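Local coordinates for protein phosphoacetylglucosamine mutase (Aspergillus lentulus, PDB 5O9X) that interconverts N-acetylglucosamine 6-phosphate and N-acetylglucosamine 1-phosphate, a phosphomutase reaction on the route to UDP-N-acetylglucosamine, at residues I157-M162 / H168-C173; N175-Q180 / G184-Q189. The protein carries 1 engineered substitution. All coordinates share one frame; numbering follows the deposited sequence.

Contact 1. Residues I157-M162 / H168-C173; sequences IDMKFM and HYVVRC. Unlike the reference sequence in segment 157-162: F161 (reference Tyr).
V170, on the helix, receives two methionine methyls on one branch, CG2. M159 comes in tip to tip: its CE ends 4.1 Å from V170 CG2. M162 arrives from another direction, its side chain crossing that of V170 at about a right angle, and sets its CE 3.9 Å from the same V170 CG2. The other valine branch, CG1, lies anti to the backbone N (chi1 171°), which leaves CG2 beside the N and turned toward the strand and the residue that follows it. The two methionines get there by different routes. M159 is bent at both chi2 and chi3, whereas M162 runs extended through chi2 and bends only at its last torsion, chi3 -55°. Within the strand, D158 makes an Asx turn, OD1 taking the backbone N of K160 at 2.7 Å, and its OD2 is salt-bridged to K160 NZ at 2.8 Å.

In fold terms, helix 164-176 lies against 155-161, the edge strand of the domain I sheet, right after the turn that joins them. V171 touches V129 of the adjacent strand 127-132 and V81 of strand 75-81, further across the sheet, and M162 also touches E188 of helix 188-202. No hydrogen bond or ion pair crosses between the two segments, so the helix meets the strand and its exit here through dispersion and exclusion of water alone. Such a contact sets little direction of its own, and the flexible methionine thioethers can probably adapt to the valine's shape.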
ATOM      1  N   ILE A 157       4.558  -9.813 -20.803  1.00 26.34           N
ATOM      2  CA  ILE A 157       3.846  -8.649 -21.372  1.00 24.16           C
ATOM      3  C   ILE A 157       4.330  -7.427 -20.602  1.00 25.17           C
ATOM      4  O   ILE A 157       4.367  -7.474 -19.371  1.00 23.85           O
ATOM      5  CB  ILE A 157       2.333  -8.771 -21.214  1.00 24.80           C
ATOM      6  CG1 ILE A 157       1.804  -9.953 -22.085  1.00 27.97           C
ATOM      7  CG2 ILE A 157       1.628  -7.463 -21.559  1.00 26.54           C
ATOM      8  CD1 ILE A 157       0.405 -10.336 -21.691  1.00 25.51           C
ATOM      9  N   ASP A 158       4.735  -6.403 -21.352  1.00 23.71           N
ATOM     10  CA  ASP A 158       5.140  -5.092 -20.797  1.00 21.11           C
ATOM     11  C   ASP A 158       3.892  -4.227 -20.814  1.00 21.39           C
ATOM     12  O   ASP A 158       3.459  -3.820 -21.881  1.00 21.55           O
ATOM     13  CB  ASP A 158       6.253  -4.506 -21.691  1.00 22.77           C
ATOM     14  CG  ASP A 158       6.726  -3.111 -21.212  1.00 23.84           C
ATOM     15  OD1 ASP A 158       6.115  -2.549 -20.300  1.00 22.00           O
ATOM     16  OD2 ASP A 158       7.660  -2.583 -21.792  1.00 20.71           O
ATOM     17  N   MET A 159       3.324  -3.912 -19.637  1.00 21.31           N
ATOM     18  CA  MET A 159       2.196  -2.952 -19.588  1.00 20.44           C
ATOM     19  C   MET A 159       2.582  -1.497 -19.527  1.00 20.44           C
ATOM     20  O   MET A 159       1.695  -0.662 -19.237  1.00 19.20           O
ATOM     21  CB  MET A 159       1.239  -3.214 -18.448  1.00 21.90           C
ATOM     22  CG  MET A 159       0.708  -4.640 -18.341  1.00 28.66           C
ATOM     23  SD  MET A 159      -0.331  -4.979 -19.750  1.00 32.39           S
ATOM     24  CE  MET A 159      -1.861  -4.099 -19.330  1.00 29.59           C
ATOM     25  N   LYS A 160       3.869  -1.180 -19.704  1.00 18.06           N
ATOM     26  CA  LYS A 160       4.351   0.248 -19.763  1.00 19.71           C
ATOM     27  C   LYS A 160       4.134   0.947 -18.391  1.00 19.03           C
ATOM     28  O   LYS A 160       4.476   0.327 -17.367  1.00 17.65           O
ATOM     29  CB  LYS A 160       3.757   1.056 -20.951  1.00 21.91           C
ATOM     30  CG  LYS A 160       3.954   0.347 -22.357  1.00 24.52           C
ATOM     31  CD  LYS A 160       5.447   0.197 -22.535  1.00 32.24           C
ATOM     32  CE  LYS A 160       5.919  -0.272 -23.894  1.00 37.51           C
ATOM     33  NZ  LYS A 160       7.391  -0.446 -23.636  1.00 35.29           N
ATOM     34  N   PHE A 161       3.570   2.174 -18.387  1.00 15.84           N
ATOM     35  CA  PHE A 161       3.373   2.919 -17.164  1.00 15.88           C
ATOM     36  C   PHE A 161       1.996   2.600 -16.567  1.00 16.05           C
ATOM     37  O   PHE A 161       0.931   2.816 -17.234  1.00 17.27           O
ATOM     38  CB  PHE A 161       3.441   4.443 -17.466  1.00 16.84           C
ATOM     39  CG  PHE A 161       4.809   4.882 -17.918  1.00 16.93           C
ATOM     40  CD1 PHE A 161       5.819   5.166 -16.989  1.00 15.62           C
ATOM     41  CD2 PHE A 161       5.103   4.948 -19.278  1.00 17.81           C
ATOM     42  CE1 PHE A 161       7.128   5.573 -17.421  1.00 16.45           C
ATOM     43  CE2 PHE A 161       6.403   5.324 -19.713  1.00 18.49           C
ATOM     44  CZ  PHE A 161       7.393   5.688 -18.798  1.00 17.66           C
ATOM     45  N   MET A 162       1.993   2.187 -15.306  1.00 15.32           N
ATOM     46  CA  MET A 162       0.741   1.955 -14.586  1.00 16.06           C
ATOM     47  C   MET A 162       0.986   2.246 -13.115  1.00 15.84           C
ATOM     48  O   MET A 162       2.134   2.256 -12.639  1.00 15.64           O
ATOM     49  CB  MET A 162       0.300   0.462 -14.736  1.00 17.10           C
ATOM     50  CG  MET A 162      -0.077   0.063 -16.189  1.00 22.17           C
ATOM     51  SD  MET A 162      -1.326  -1.254 -16.300  1.00 26.81           S
ATOM     52  CE  MET A 162      -0.526  -2.412 -15.359  1.00 17.83           C
ATOM     53  N   HIS A 168      -1.525  -4.901  -9.991  1.00 20.28           N
ATOM     54  CA  HIS A 168      -2.208  -5.975  -9.219  1.00 19.70           C
ATOM     55  C   HIS A 168      -3.579  -6.392  -9.822  1.00 21.11           C
ATOM     56  O   HIS A 168      -3.957  -7.608  -9.876  1.00 18.39           O
ATOM     57  CB  HIS A 168      -2.480  -5.436  -7.812  1.00 19.98           C
ATOM     58  CG  HIS A 168      -1.305  -5.500  -6.906  1.00 23.25           C
ATOM     59  ND1 HIS A 168      -0.229  -4.650  -7.017  1.00 25.65           N
ATOM     60  CD2 HIS A 168      -1.031  -6.332  -5.862  1.00 21.23           C
ATOM     61  CE1 HIS A 168       0.622  -4.904  -6.032  1.00 23.69           C
ATOM     62  NE2 HIS A 168       0.178  -5.948  -5.348  1.00 25.88           N
ATOM     63  N   TYR A 169      -4.346  -5.395 -10.246  1.00 19.25           N
ATOM     64  CA  TYR A 169      -5.640  -5.608 -10.946  1.00 20.86           C
ATOM     65  C   TYR A 169      -5.464  -6.461 -12.211  1.00 21.84           C
ATOM     66  O   TYR A 169      -6.217  -7.423 -12.405  1.00 21.86           O
ATOM     67  CB  TYR A 169      -6.344  -4.235 -11.278  1.00 21.40           C
ATOM     68  CG  TYR A 169      -7.409  -4.353 -12.298  1.00 22.08           C
ATOM     69  CD1 TYR A 169      -8.788  -4.580 -11.886  1.00 24.68           C
ATOM     70  CD2 TYR A 169      -7.123  -4.295 -13.662  1.00 21.86           C
ATOM     71  CE1 TYR A 169      -9.801  -4.687 -12.839  1.00 23.65           C
ATOM     72  CE2 TYR A 169      -8.143  -4.437 -14.606  1.00 23.79           C
ATOM     73  CZ  TYR A 169      -9.463  -4.644 -14.196  1.00 23.02           C
ATOM     74  OH  TYR A 169     -10.486  -4.788 -15.165  1.00 22.71           O
ATOM     75  N   VAL A 170      -4.460  -6.141 -13.041  1.00 20.36           N
ATOM     76  CA  VAL A 170      -4.180  -6.861 -14.307  1.00 20.15           C
ATOM     77  C   VAL A 170      -3.833  -8.340 -14.024  1.00 20.78           C
ATOM     78  O   VAL A 170      -4.334  -9.224 -14.722  1.00 19.18           O
ATOM     79  CB  VAL A 170      -3.041  -6.214 -15.136  1.00 22.02           C
ATOM     80  CG1 VAL A 170      -2.617  -7.093 -16.320  1.00 20.85           C
ATOM     81  CG2 VAL A 170      -3.507  -4.872 -15.679  1.00 18.86           C
ATOM     82  N   VAL A 171      -2.958  -8.580 -13.051  1.00 21.31           N
ATOM     83  CA  VAL A 171      -2.575  -9.945 -12.622  1.00 20.68           C
ATOM     84  C   VAL A 171      -3.841 -10.785 -12.247  1.00 20.99           C
ATOM     85  O   VAL A 171      -4.034 -11.859 -12.818  1.00 22.28           O
ATOM     86  CB  VAL A 171      -1.580  -9.944 -11.439  1.00 19.04           C
ATOM     87  CG1 VAL A 171      -1.319 -11.425 -11.005  1.00 18.97           C
ATOM     88  CG2 VAL A 171      -0.235  -9.263 -11.905  1.00 19.25           C
ATOM     89  N   ARG A 172      -4.637 -10.291 -11.298  1.00 25.37           N
ATOM     90  CA  ARG A 172      -5.916 -10.924 -10.899  1.00 27.23           C
ATOM     91  C   ARG A 172      -6.827 -11.152 -12.127  1.00 30.85           C
ATOM     92  O   ARG A 172      -7.291 -12.294 -12.358  1.00 32.45           O
ATOM     93  CB  ARG A 172      -6.606 -10.176  -9.788  1.00 27.40           C
ATOM     94  CG  ARG A 172      -7.768 -10.954  -9.245  1.00 31.74           C
ATOM     95  CD  ARG A 172      -8.347 -10.222  -8.087  1.00 38.01           C
ATOM     96  NE  ARG A 172      -9.414 -10.964  -7.414  1.00 40.13           N
ATOM     97  CZ  ARG A 172      -9.838 -10.656  -6.184  1.00 51.81           C
ATOM     98  NH1 ARG A 172      -9.293  -9.637  -5.531  1.00 56.11           N
ATOM     99  NH2 ARG A 172     -10.792 -11.358  -5.590  1.00 54.67           N
ATOM    100  N   CYS A 173      -7.026 -10.135 -12.951  1.00 26.39           N
ATOM    101  CA  CYS A 173      -7.841 -10.331 -14.163  1.00 27.16           C
ATOM    102  C   CYS A 173      -7.346 -11.453 -15.059  1.00 30.53           C
ATOM    103  O   CYS A 173      -8.160 -12.308 -15.483  1.00 30.18           O
ATOM    104  CB  CYS A 173      -7.964  -9.053 -15.029  1.00 26.15           C
ATOM    105  SG  CYS A 173      -8.983  -7.844 -14.172  1.00 27.98           S
TER

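Contact 2. Residues N175-Q180 / G184-Q189; sequences NTLGTQ and GEPTEQ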
ATOM      1  N   ASN A 175      -5.624 -14.020 -14.407  1.00 27.46           N
ATOM      2  CA  ASN A 175      -5.698 -15.349 -13.797  1.00 30.58           C
ATOM      3  C   ASN A 175      -7.139 -15.815 -13.539  1.00 33.96           C
ATOM      4  O   ASN A 175      -7.342 -16.938 -13.096  1.00 30.67           O
ATOM      5  CB  ASN A 175      -4.869 -15.417 -12.525  1.00 27.20           C
ATOM      6  CG  ASN A 175      -3.371 -15.410 -12.814  1.00 28.03           C
ATOM      7  OD1 ASN A 175      -2.620 -14.686 -12.152  1.00 27.71           O
ATOM      8  ND2 ASN A 175      -2.941 -16.167 -13.791  1.00 24.05           N
ATOM      9  N   THR A 176      -8.116 -14.935 -13.757  1.00 33.81           N
ATOM     10  CA  THR A 176      -9.496 -15.268 -13.475  1.00 35.55           C
ATOM     11  C   THR A 176     -10.375 -15.158 -14.717  1.00 38.00           C
ATOM     12  O   THR A 176     -11.583 -15.450 -14.631  1.00 42.01           O
ATOM     13  CB  THR A 176     -10.111 -14.410 -12.348  1.00 33.34           C
ATOM     14  OG1 THR A 176     -10.147 -13.035 -12.778  1.00 34.39           O
ATOM     15  CG2 THR A 176      -9.376 -14.606 -10.995  1.00 36.72           C
ATOM     16  N   LEU A 177      -9.791 -14.740 -15.846  1.00 34.49           N
ATOM     17  CA  LEU A 177     -10.574 -14.410 -17.018  1.00 39.18           C
ATOM     18  C   LEU A 177     -11.288 -15.730 -17.433  1.00 44.77           C
ATOM     19  O   LEU A 177     -10.679 -16.804 -17.336  1.00 37.92           O
ATOM     20  CB  LEU A 177      -9.676 -13.833 -18.130  1.00 38.85           C
ATOM     21  CG  LEU A 177     -10.344 -13.260 -19.380  1.00 40.18           C
ATOM     22  CD1 LEU A 177     -11.212 -12.016 -19.132  1.00 39.97           C
ATOM     23  CD2 LEU A 177      -9.305 -13.006 -20.474  1.00 37.61           C
ATOM     24  N   GLY A 178     -12.590 -15.634 -17.741  1.00 45.45           N
ATOM     25  CA  GLY A 178     -13.384 -16.752 -18.270  1.00 51.31           C
ATOM     26  C   GLY A 178     -13.804 -17.784 -17.240  1.00 58.50           C
ATOM     27  O   GLY A 178     -14.169 -18.888 -17.611  1.00 66.76           O
ATOM     28  N   THR A 179     -13.746 -17.422 -15.958  1.00 53.05           N
ATOM     29  CA  THR A 179     -14.105 -18.291 -14.847  1.00 50.54           C
ATOM     30  C   THR A 179     -15.277 -17.636 -14.082  1.00 56.48           C
ATOM     31  O   THR A 179     -15.631 -16.486 -14.342  1.00 56.42           O
ATOM     32  CB  THR A 179     -12.885 -18.626 -13.883  1.00 49.48           C
ATOM     33  OG1 THR A 179     -12.723 -17.629 -12.866  1.00 45.55           O
ATOM     34  CG2 THR A 179     -11.521 -18.848 -14.627  1.00 47.48           C
ATOM     35  N   GLN A 180     -15.884 -18.367 -13.151  1.00 60.28           N
ATOM     36  CA  GLN A 180     -16.842 -17.797 -12.190  1.00 66.19           C
ATOM     37  C   GLN A 180     -16.267 -16.665 -11.299  1.00 67.82           C
ATOM     38  O   GLN A 180     -17.025 -15.924 -10.669  1.00 66.48           O
ATOM     39  CB  GLN A 180     -17.338 -18.920 -11.275  1.00 71.68           C
ATOM     40  CG  GLN A 180     -16.175 -19.732 -10.722  1.00 76.43           C
ATOM     41  CD  GLN A 180     -16.524 -20.622  -9.551  1.00 83.67           C
ATOM     42  OE1 GLN A 180     -16.204 -21.811  -9.574  1.00 77.14           O
ATOM     43  NE2 GLN A 180     -17.152 -20.052  -8.509  1.00 79.43           N
ATOM     44  N   GLY A 184     -12.401  -8.874 -14.184  1.00 27.77           N
ATOM     45  CA  GLY A 184     -12.502  -7.778 -15.150  1.00 31.47           C
ATOM     46  C   GLY A 184     -11.706  -8.097 -16.395  1.00 28.79           C
ATOM     47  O   GLY A 184     -11.028  -9.166 -16.447  1.00 29.14           O
ATOM     48  N   GLU A 185     -11.749  -7.176 -17.367  1.00 27.69           N
ATOM     49  CA  GLU A 185     -10.861  -7.203 -18.526  1.00 30.96           C
ATOM     50  C   GLU A 185      -9.449  -6.757 -18.097  1.00 32.51           C
ATOM     51  O   GLU A 185      -9.322  -5.738 -17.416  1.00 28.09           O
ATOM     52  CB  GLU A 185     -11.348  -6.212 -19.614  1.00 36.35           C
ATOM     53  CG  GLU A 185     -12.645  -6.533 -20.387  1.00 44.95           C
ATOM     54  CD  GLU A 185     -12.748  -7.985 -20.875  1.00 48.54           C
ATOM     55  OE1 GLU A 185     -11.845  -8.433 -21.630  1.00 42.09           O
ATOM     56  OE2 GLU A 185     -13.736  -8.665 -20.455  1.00 50.68           O
ATOM     57  N   PRO A 186      -8.389  -7.468 -18.541  1.00 32.64           N
ATOM     58  CA  PRO A 186      -7.009  -7.264 -18.003  1.00 29.51           C
ATOM     59  C   PRO A 186      -6.253  -6.159 -18.703  1.00 26.21           C
ATOM     60  O   PRO A 186      -5.135  -6.340 -19.172  1.00 30.00           O
ATOM     61  CB  PRO A 186      -6.363  -8.616 -18.248  1.00 28.53           C
ATOM     62  CG  PRO A 186      -7.029  -9.111 -19.532  1.00 30.17           C
ATOM     63  CD  PRO A 186      -8.421  -8.542 -19.568  1.00 32.78           C
ATOM     64  N   THR A 187      -6.872  -4.980 -18.783  1.00 24.84           N
ATOM     65  CA  THR A 187      -6.293  -3.844 -19.450  1.00 24.76           C
ATOM     66  C   THR A 187      -6.584  -2.622 -18.606  1.00 23.83           C
ATOM     67  O   THR A 187      -7.485  -2.596 -17.712  1.00 25.26           O
ATOM     68  CB  THR A 187      -6.950  -3.578 -20.818  1.00 24.99           C
ATOM     69  OG1 THR A 187      -8.319  -3.264 -20.536  1.00 24.41           O
ATOM     70  CG2 THR A 187      -6.882  -4.854 -21.772  1.00 24.13           C
ATOM     71  N   GLU A 188      -5.848  -1.584 -18.921  1.00 26.80           N
ATOM     72  CA  GLU A 188      -6.033  -0.313 -18.258  1.00 25.37           C
ATOM     73  C   GLU A 188      -7.440   0.219 -18.475  1.00 26.62           C
ATOM     74  O   GLU A 188      -8.051   0.729 -17.531  1.00 21.04           O
ATOM     75  CB  GLU A 188      -4.963   0.637 -18.819  1.00 27.97           C
ATOM     76  CG  GLU A 188      -4.622   1.713 -17.877  1.00 34.92           C
ATOM     77  CD  GLU A 188      -3.500   2.597 -18.380  1.00 35.37           C
ATOM     78  OE1 GLU A 188      -2.455   2.038 -18.811  1.00 35.38           O
ATOM     79  OE2 GLU A 188      -3.739   3.823 -18.373  1.00 37.30           O
ATOM     80  N   GLN A 189      -7.969   0.121 -19.726  1.00 21.82           N
ATOM     81  CA  GLN A 189      -9.418   0.478 -19.937  1.00 21.41           C
ATOM     82  C   GLN A 189     -10.350  -0.339 -19.034  1.00 19.41           C
ATOM     83  O   GLN A 189     -11.329   0.191 -18.537  1.00 19.34           O
ATOM     84  CB  GLN A 189      -9.807   0.177 -21.393  1.00 23.47           C
ATOM     85  CG  GLN A 189     -11.220   0.626 -21.774  1.00 27.89           C
ATOM     86  CD  GLN A 189     -11.489   0.510 -23.300  1.00 31.79           C
ATOM     87  OE1 GLN A 189     -10.607   0.677 -24.105  1.00 36.45           O
ATOM     88  NE2 GLN A 189     -12.718   0.236 -23.665  1.00 35.89           N
TER
HETATM   89  O   HOH W   1     -10.956 -11.472 -15.288  1.00 34.32           O
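In L177 a chi1 near 180° (-172°) swings CG away from the backbone N, and chi2 at 65° sends CD1 across to the other segment. There the methyl lies 3.9 Å from G184 O and 4.5 Å from P186 CD, with E185 OE2 at 4.4 Å. E185 starts out pointing away, but bends at chi2 (-45°), which brings its carboxylate back beside the leucine methyl. These are loose van der Waals approaches, and the polar link between the segments is made by a water. It donates to T176 OG1 at 3.1 Å and to G184 O at 2.6 Å, spanning the gap beside the leucine. T176 OG1 also bonds to R172 O, a turn back in its helix, and to the backbone N of Y183, just ahead of G184.

The arrangement probably belongs to the passage from the first domain to the second: helix 164-176 ends here, the chain turns, and helix 188-202 begins. A type II beta turn from T176 to T179 starts the connection, with G178 at a positive phi that favours glycine. T176 O is gripped twice from one face of its plane, by T179 N at 3.2 Å and by T179 OG1 at 3.0 Å. G184 likewise has backbone angles that call for glycine, and P186 stands at the centre of an inverse gamma turn. T187 then takes the N-cap position of the next helix, its OG1 accepting from G190 N, while P186 packs back onto C173 and K174 of helix 164-176.

Both contacts use helix 164-176, but different portions of it. Contact 1 is buried and packs one side of the helix, at V170, on the edge strand and the residue after it through apolar side chains. Contact 2 is at the surface, where the helix has run out and the chain heads for helix 188-202, and it relies on a bridging water, turns and thin leucine packing. Their centres are 11 Å apart, and they touch directly: Y169 OH probably hydrogen-bonds to E185 O at 2.7 Å, and C173 CB packs at 3.6 Å on P186 CA. Y169 and C173 thus tie the helix to the chain that leads into helix 188-202.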